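Local coordinates for protein short-chain type dehydrogenase/reductase (Mycobacterium ulcerans, PDB 3SVT) that is a short-chain dehydrogenase/reductase that probably catalyses an NAD-dependent oxidation or reduction, its exact substrate being unassigned, at residues Asn123-Gly126 with Thr127-Leu131; Lys132-Ala135 with Arg136-Arg140. One frame throughout, in Å; residues are numbered along the deposited sequence.

Contact 1: residues Asn123-Gly126 with Thr127-Leu131; sequences NVNG and TMYVL
The ring of Tyr129 lies over the carbonyl of Asn125, one turn back in helix 113-140, and illustrates how a single backbone oxygen can serve two partners. Asn125 O sits 3.3 Å from the ring plane, beneath its centre. The same oxygen accepts the hydrogen bond of Tyr129 N at 2.9 Å, a fairly straight bond with an N-H...O angle of 163°. A first torsion of -50° sets the ring carbon CG beside the backbone nitrogen, which folds the ring back over that turn; its far end reaches the Asn125 side chain, with OH 3.7 Å from CB.

The backbone bonds are uneven. Thr127 N reaches Asn123 O only weakly, at 3.4 Å, where the helix widens into a pi-type turn at 123-125. Met128 N bonds Val124 O at 3.2 Å, and Val130 N bonds Gly126 O, while Val130 CG2 rests 3.5 Å from that same oxygen.

A side-chain bond adds to these: Thr127 OG1 also reaches Asn123 O, at a modelled length so short as to be doubtful, and bonds His97 NE2 on strand 94-97. Other polar ends find partners beyond these two segments: Asn123 ND2 bonds Thr167 OG1 and Asn123 OD1 the backbone N of Gly101; Asn125 ND2 bonds Asp121 OD1 of its own helix and Asn125 OD1 bonds Trp116 NE1 of the second subunit; Tyr129 OH bonds Arg117 of that subunit. By sequence pattern, Asn123 probably matches the asparagine at which this helix is distorted in classical short-chain dehydrogenases.

Everything here is buried. Asn123, Val124 and Thr127 lean on helix 163-182, Tyr129 meets helix 75-89, Val130 rests on strands 94-97 and 144-149, and Met128 packs on Val111 of the second subunit.

Contact 2: residues Lys132-Ala135 with Arg136-Arg140; sequences KHAA and REMVR
One face of the Arg136 guanidinium carries the imidazole of His133, whose CE1 stands 3.7 Å from the plane, toward the rim rather than over the middle. The two flat groups are 63° apart, so they lean together without forming a parallel stack, while Lys132 CG lies against one face of the imidazole. This is the C-terminal part of the long helix 113-140 of the Rossmann-type short-chain dehydrogenase fold.

Lys132 and Arg136 run side by side in the same direction, and Lys132 CE comes 3.7 Å from Arg136 NH2. Both chains are extended; in Arg136, chi2 and chi3 near 175° carry the guanidinium along the lysine. Their charged ends, Lys132 NZ and Arg136 NH2, are 4.6 Å apart, close for like charges; Glu75, in a salt bridge with Lys132 NZ and hydrogen-bonded to His133 NE2, probably offsets part of the repulsion. Lys132 NZ also bonds Val111 O and Ser113 OG of the second subunit, and Arg136 NE bonds Thr109 O of the same subunit.

Apolar contact follows on another flank of the helix. Met138, bent at chi3 (-54°), brings CE back over Ala134, 4.0 Å from its CB, while Met138 N bonds Ala134 O. Val139 N bonds Ala135 O in the next step, and Met138 and Val139 both touch Val187 of strand 187-198. Near the helix end, Glu137 forms a salt bridge one turn onward, its OE1 3.1 Å from Arg140 NH2.

Coming from strand 94-97, the chain enters helix 113-140, passes through contact 1 and then directly through contact 2 before reaching strand 144-149. The contacts therefore stand in series on one helix, the crossover between two parallel strands of the Rossmann sheet; they neither nest nor cross, and neither closes a loop, since the two segments of each follow one another without a gap. Their centres are about 13 Å apart. Contact 1 ties the middle of the helix to helix 163-182 and to strands 94-97 and 144-149, whereas contact 2 ties its end to strand 187-198. Helix 75-89 and the second subunit touch both, so both parts of the helix take part in the subunit interface.

Contact 1: residues Asn123-Gly126 with Thr127-Leu131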
ATOM      1  N   ASN B 123      -3.203   9.094  21.163  1.00 27.51           N
ATOM      2  CA  ASN B 123      -3.573   8.767  19.800  1.00 27.77           C
ATOM      3  C   ASN B 123      -4.239   7.404  19.682  1.00 27.79           C
ATOM      4  O   ASN B 123      -5.308   7.291  19.081  1.00 28.86           O
ATOM      5  CB  ASN B 123      -2.347   8.842  18.886  1.00 27.71           C
ATOM      6  CG  ASN B 123      -1.838  10.269  18.673  1.00 27.49           C
ATOM      7  OD1 ASN B 123      -2.403  11.251  19.163  1.00 30.99           O
ATOM      8  ND2 ASN B 123      -0.745  10.383  17.940  1.00 32.38           N
ATOM      9  N   VAL B 124      -3.621   6.375  20.259  1.00 27.49           N
ATOM     10  CA  VAL B 124      -4.113   5.010  20.111  1.00 26.79           C
ATOM     11  C   VAL B 124      -5.307   4.725  21.036  1.00 26.14           C
ATOM     12  O   VAL B 124      -6.371   4.330  20.588  1.00 25.92           O
ATOM     13  CB  VAL B 124      -2.983   3.970  20.340  1.00 26.92           C
ATOM     14  CG1 VAL B 124      -3.482   2.566  20.010  1.00 26.24           C
ATOM     15  CG2 VAL B 124      -1.755   4.310  19.479  1.00 27.48           C
ATOM     16  N   ASN B 125      -5.130   4.950  22.328  1.00 25.24           N
ATOM     17  CA  ASN B 125      -6.193   4.621  23.272  1.00 24.83           C
ATOM     18  C   ASN B 125      -7.320   5.646  23.154  1.00 24.48           C
ATOM     19  O   ASN B 125      -8.477   5.272  23.061  1.00 24.40           O
ATOM     20  CB  ASN B 125      -5.652   4.505  24.698  1.00 24.88           C
ATOM     21  CG  ASN B 125      -4.540   3.485  24.808  1.00 24.13           C
ATOM     22  OD1 ASN B 125      -4.483   2.530  24.038  1.00 25.06           O
ATOM     23  ND2 ASN B 125      -3.612   3.707  25.736  1.00 24.38           N
ATOM     24  N   GLY B 126      -6.956   6.930  23.119  1.00 24.24           N
ATOM     25  CA  GLY B 126      -7.912   8.030  22.940  1.00 24.31           C
ATOM     26  C   GLY B 126      -8.859   7.826  21.774  1.00 24.14           C
ATOM     27  O   GLY B 126     -10.066   7.915  21.939  1.00 23.45           O
ATOM     28  N   THR B 127      -8.306   7.521  20.604  1.00 24.32           N
ATOM     29  CA  THR B 127      -9.102   7.196  19.425  1.00 23.98           C
ATOM     30  C   THR B 127     -10.021   6.008  19.639  1.00 24.17           C
ATOM     31  O   THR B 127     -11.200   6.044  19.269  1.00 23.39           O
ATOM     32  CB  THR B 127      -8.227   6.917  18.208  1.00 24.57           C
ATOM     33  OG1 THR B 127      -7.341   8.020  17.964  1.00 23.25           O
ATOM     34  CG2 THR B 127      -9.093   6.685  16.994  1.00 24.88           C
ATOM     35  N   MET B 128      -9.504   4.948  20.257  1.00 24.18           N
ATOM     36  CA  MET B 128     -10.297   3.766  20.494  1.00 23.97           C
ATOM     37  C   MET B 128     -11.510   4.086  21.359  1.00 24.66           C
ATOM     38  O   MET B 128     -12.632   3.676  21.047  1.00 23.56           O
ATOM     39  CB  MET B 128      -9.457   2.689  21.146  1.00 24.11           C
ATOM     40  CG  MET B 128     -10.173   1.420  21.308  1.00 25.60           C
ATOM     41  SD  MET B 128     -11.283   1.230  22.752  1.00 26.67           S
ATOM     42  CE  MET B 128     -10.139   0.702  24.013  1.00 24.89           C
ATOM     43  N   TYR B 129     -11.296   4.855  22.428  1.00 24.49           N
ATOM     44  CA  TYR B 129     -12.436   5.208  23.292  1.00 24.86           C
ATOM     45  C   TYR B 129     -13.505   5.988  22.518  1.00 25.37           C
ATOM     46  O   TYR B 129     -14.707   5.691  22.627  1.00 24.89           O
ATOM     47  CB  TYR B 129     -12.025   5.978  24.540  1.00 24.58           C
ATOM     48  CG  TYR B 129     -10.910   5.376  25.351  1.00 23.75           C
ATOM     49  CD1 TYR B 129     -10.750   4.011  25.466  1.00 23.34           C
ATOM     50  CD2 TYR B 129     -10.018   6.189  26.017  1.00 25.54           C
ATOM     51  CE1 TYR B 129      -9.724   3.485  26.218  1.00 23.52           C
ATOM     52  CE2 TYR B 129      -9.002   5.672  26.751  1.00 25.30           C
ATOM     53  CZ  TYR B 129      -8.850   4.320  26.846  1.00 24.35           C
ATOM     54  OH  TYR B 129      -7.813   3.808  27.599  1.00 23.12           O
ATOM     55  N   VAL B 130     -13.071   6.979  21.743  1.00 25.24           N
ATOM     56  CA  VAL B 130     -14.001   7.771  20.961  1.00 25.47           C
ATOM     57  C   VAL B 130     -14.793   6.908  19.986  1.00 25.12           C
ATOM     58  O   VAL B 130     -16.013   7.028  19.898  1.00 24.20           O
ATOM     59  CB  VAL B 130     -13.292   8.931  20.226  1.00 25.63           C
ATOM     60  CG1 VAL B 130     -14.240   9.612  19.248  1.00 26.72           C
ATOM     61  CG2 VAL B 130     -12.792   9.975  21.258  1.00 25.35           C
ATOM     62  N   LEU B 131     -14.100   6.017  19.283  1.00 25.02           N
ATOM     63  CA  LEU B 131     -14.746   5.162  18.289  1.00 25.22           C
ATOM     64  C   LEU B 131     -15.689   4.121  18.935  1.00 25.92           C
ATOM     65  O   LEU B 131     -16.810   3.935  18.470  1.00 26.08           O
ATOM     66  CB  LEU B 131     -13.690   4.478  17.443  1.00 24.97           C
ATOM     67  CG  LEU B 131     -14.132   3.530  16.301  1.00 27.48           C
ATOM     68  CD1 LEU B 131     -14.644   4.228  15.038  1.00 28.10           C
ATOM     69  CD2 LEU B 131     -12.992   2.652  15.944  1.00 29.22           C
TER

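Contact 2: residues Lys132-Ala135 with Arg136-Arg140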
ATOM      1  N   LYS B 132     -15.215   3.454  19.994  1.00 25.16           N
ATOM      2  CA  LYS B 132     -15.989   2.459  20.724  1.00 25.14           C
ATOM      3  C   LYS B 132     -17.352   3.014  21.075  1.00 25.92           C
ATOM      4  O   LYS B 132     -18.375   2.434  20.731  1.00 25.46           O
ATOM      5  CB  LYS B 132     -15.235   2.072  21.998  1.00 25.14           C
ATOM      6  CG  LYS B 132     -15.874   0.992  22.903  1.00 26.07           C
ATOM      7  CD  LYS B 132     -14.945   0.668  24.047  1.00 26.15           C
ATOM      8  CE  LYS B 132     -15.586  -0.149  25.157  1.00 27.78           C
ATOM      9  NZ  LYS B 132     -14.646  -0.260  26.339  1.00 26.30           N
ATOM     10  N   HIS B 133     -17.361   4.155  21.757  1.00 26.71           N
ATOM     11  CA  HIS B 133     -18.599   4.675  22.306  1.00 27.29           C
ATOM     12  C   HIS B 133     -19.453   5.401  21.278  1.00 28.06           C
ATOM     13  O   HIS B 133     -20.697   5.281  21.291  1.00 28.20           O
ATOM     14  CB  HIS B 133     -18.305   5.526  23.552  1.00 27.95           C
ATOM     15  CG  HIS B 133     -17.777   4.718  24.694  1.00 27.78           C
ATOM     16  ND1 HIS B 133     -18.603   4.005  25.534  1.00 30.28           N
ATOM     17  CD2 HIS B 133     -16.509   4.455  25.100  1.00 29.53           C
ATOM     18  CE1 HIS B 133     -17.872   3.358  26.424  1.00 30.56           C
ATOM     19  NE2 HIS B 133     -16.595   3.611  26.182  1.00 30.63           N
ATOM     20  N   ALA B 134     -18.813   6.138  20.376  1.00 27.26           N
ATOM     21  CA  ALA B 134     -19.567   6.800  19.313  1.00 27.75           C
ATOM     22  C   ALA B 134     -20.250   5.763  18.412  1.00 27.67           C
ATOM     23  O   ALA B 134     -21.425   5.915  18.029  1.00 27.94           O
ATOM     24  CB  ALA B 134     -18.625   7.677  18.497  1.00 27.09           C
ATOM     25  N   ALA B 135     -19.491   4.713  18.083  1.00 27.47           N
ATOM     26  CA  ALA B 135     -19.974   3.602  17.282  1.00 27.61           C
ATOM     27  C   ALA B 135     -21.219   2.963  17.891  1.00 28.38           C
ATOM     28  O   ALA B 135     -22.155   2.642  17.163  1.00 27.55           O
ATOM     29  CB  ALA B 135     -18.887   2.561  17.096  1.00 26.98           C
ATOM     30  N   ARG B 136     -21.232   2.756  19.207  1.00 28.75           N
ATOM     31  CA  ARG B 136     -22.409   2.147  19.841  1.00 30.20           C
ATOM     32  C   ARG B 136     -23.692   2.916  19.471  1.00 30.19           C
ATOM     33  O   ARG B 136     -24.684   2.318  19.091  1.00 29.69           O
ATOM     34  CB  ARG B 136     -22.270   2.117  21.359  1.00 30.54           C
ATOM     35  CG  ARG B 136     -21.232   1.139  21.894  1.00 32.48           C
ATOM     36  CD  ARG B 136     -21.099   1.304  23.430  1.00 33.62           C
ATOM     37  NE  ARG B 136     -20.202   0.309  24.005  1.00 33.99           N
ATOM     38  CZ  ARG B 136     -19.982   0.124  25.310  1.00 33.25           C
ATOM     39  NH1 ARG B 136     -20.572   0.876  26.234  1.00 33.39           N
ATOM     40  NH2 ARG B 136     -19.148  -0.818  25.694  1.00 33.48           N
ATOM     41  N   GLU B 137     -23.655   4.248  19.579  1.00 30.71           N
ATOM     42  CA  GLU B 137     -24.853   5.049  19.323  1.00 31.29           C
ATOM     43  C   GLU B 137     -25.180   5.125  17.853  1.00 30.59           C
ATOM     44  O   GLU B 137     -26.356   5.064  17.480  1.00 30.13           O
ATOM     45  CB  GLU B 137     -24.725   6.462  19.878  1.00 31.93           C
ATOM     46  CG  GLU B 137     -24.439   6.537  21.380  1.00 35.09           C
ATOM     47  CD  GLU B 137     -25.482   5.843  22.223  1.00 36.44           C
ATOM     48  OE1 GLU B 137     -26.639   5.738  21.784  1.00 38.02           O
ATOM     49  OE2 GLU B 137     -25.125   5.386  23.322  1.00 39.17           O
ATOM     50  N   MET B 138     -24.159   5.257  17.013  1.00 30.13           N
ATOM     51  CA  MET B 138     -24.402   5.321  15.570  1.00 30.60           C
ATOM     52  C   MET B 138     -25.005   4.016  15.053  1.00 30.62           C
ATOM     53  O   MET B 138     -25.890   4.044  14.188  1.00 31.68           O
ATOM     54  CB  MET B 138     -23.138   5.712  14.780  1.00 30.04           C
ATOM     55  CG  MET B 138     -22.936   7.218  14.697  1.00 31.42           C
ATOM     56  SD  MET B 138     -21.378   7.761  13.927  1.00 33.77           S
ATOM     57  CE  MET B 138     -20.223   6.847  14.933  1.00 32.26           C
ATOM     58  N   VAL B 139     -24.566   2.878  15.588  1.00 30.20           N
ATOM     59  CA  VAL B 139     -25.191   1.608  15.244  1.00 30.14           C
ATOM     60  C   VAL B 139     -26.663   1.587  15.693  1.00 31.12           C
ATOM     61  O   VAL B 139     -27.558   1.281  14.906  1.00 30.71           O
ATOM     62  CB  VAL B 139     -24.425   0.400  15.850  1.00 29.80           C
ATOM     63  CG1 VAL B 139     -25.219  -0.890  15.662  1.00 30.59           C
ATOM     64  CG2 VAL B 139     -23.022   0.256  15.210  1.00 28.50           C
ATOM     65  N   ARG B 140     -26.918   1.922  16.952  1.00 32.52           N
ATOM     66  CA  ARG B 140     -28.308   2.009  17.443  1.00 34.33           C
ATOM     67  C   ARG B 140     -29.174   2.988  16.642  1.00 34.60           C
ATOM     68  O   ARG B 140     -30.370   2.767  16.473  1.00 35.08           O
ATOM     69  CB  ARG B 140     -28.352   2.426  18.917  1.00 35.77           C
ATOM     70  CG  ARG B 140     -27.542   1.547  19.839  1.00 39.34           C
ATOM     71  CD  ARG B 140     -28.217   1.291  21.168  1.00 46.13           C
ATOM     72  NE  ARG B 140     -27.218   0.968  22.192  1.00 50.82           N
ATOM     73  CZ  ARG B 140     -26.756   1.817  23.116  1.00 53.74           C
ATOM     74  NH1 ARG B 140     -25.832   1.404  23.975  1.00 55.48           N
ATOM     75  NH2 ARG B 140     -27.197   3.070  23.196  1.00 54.66           N
TER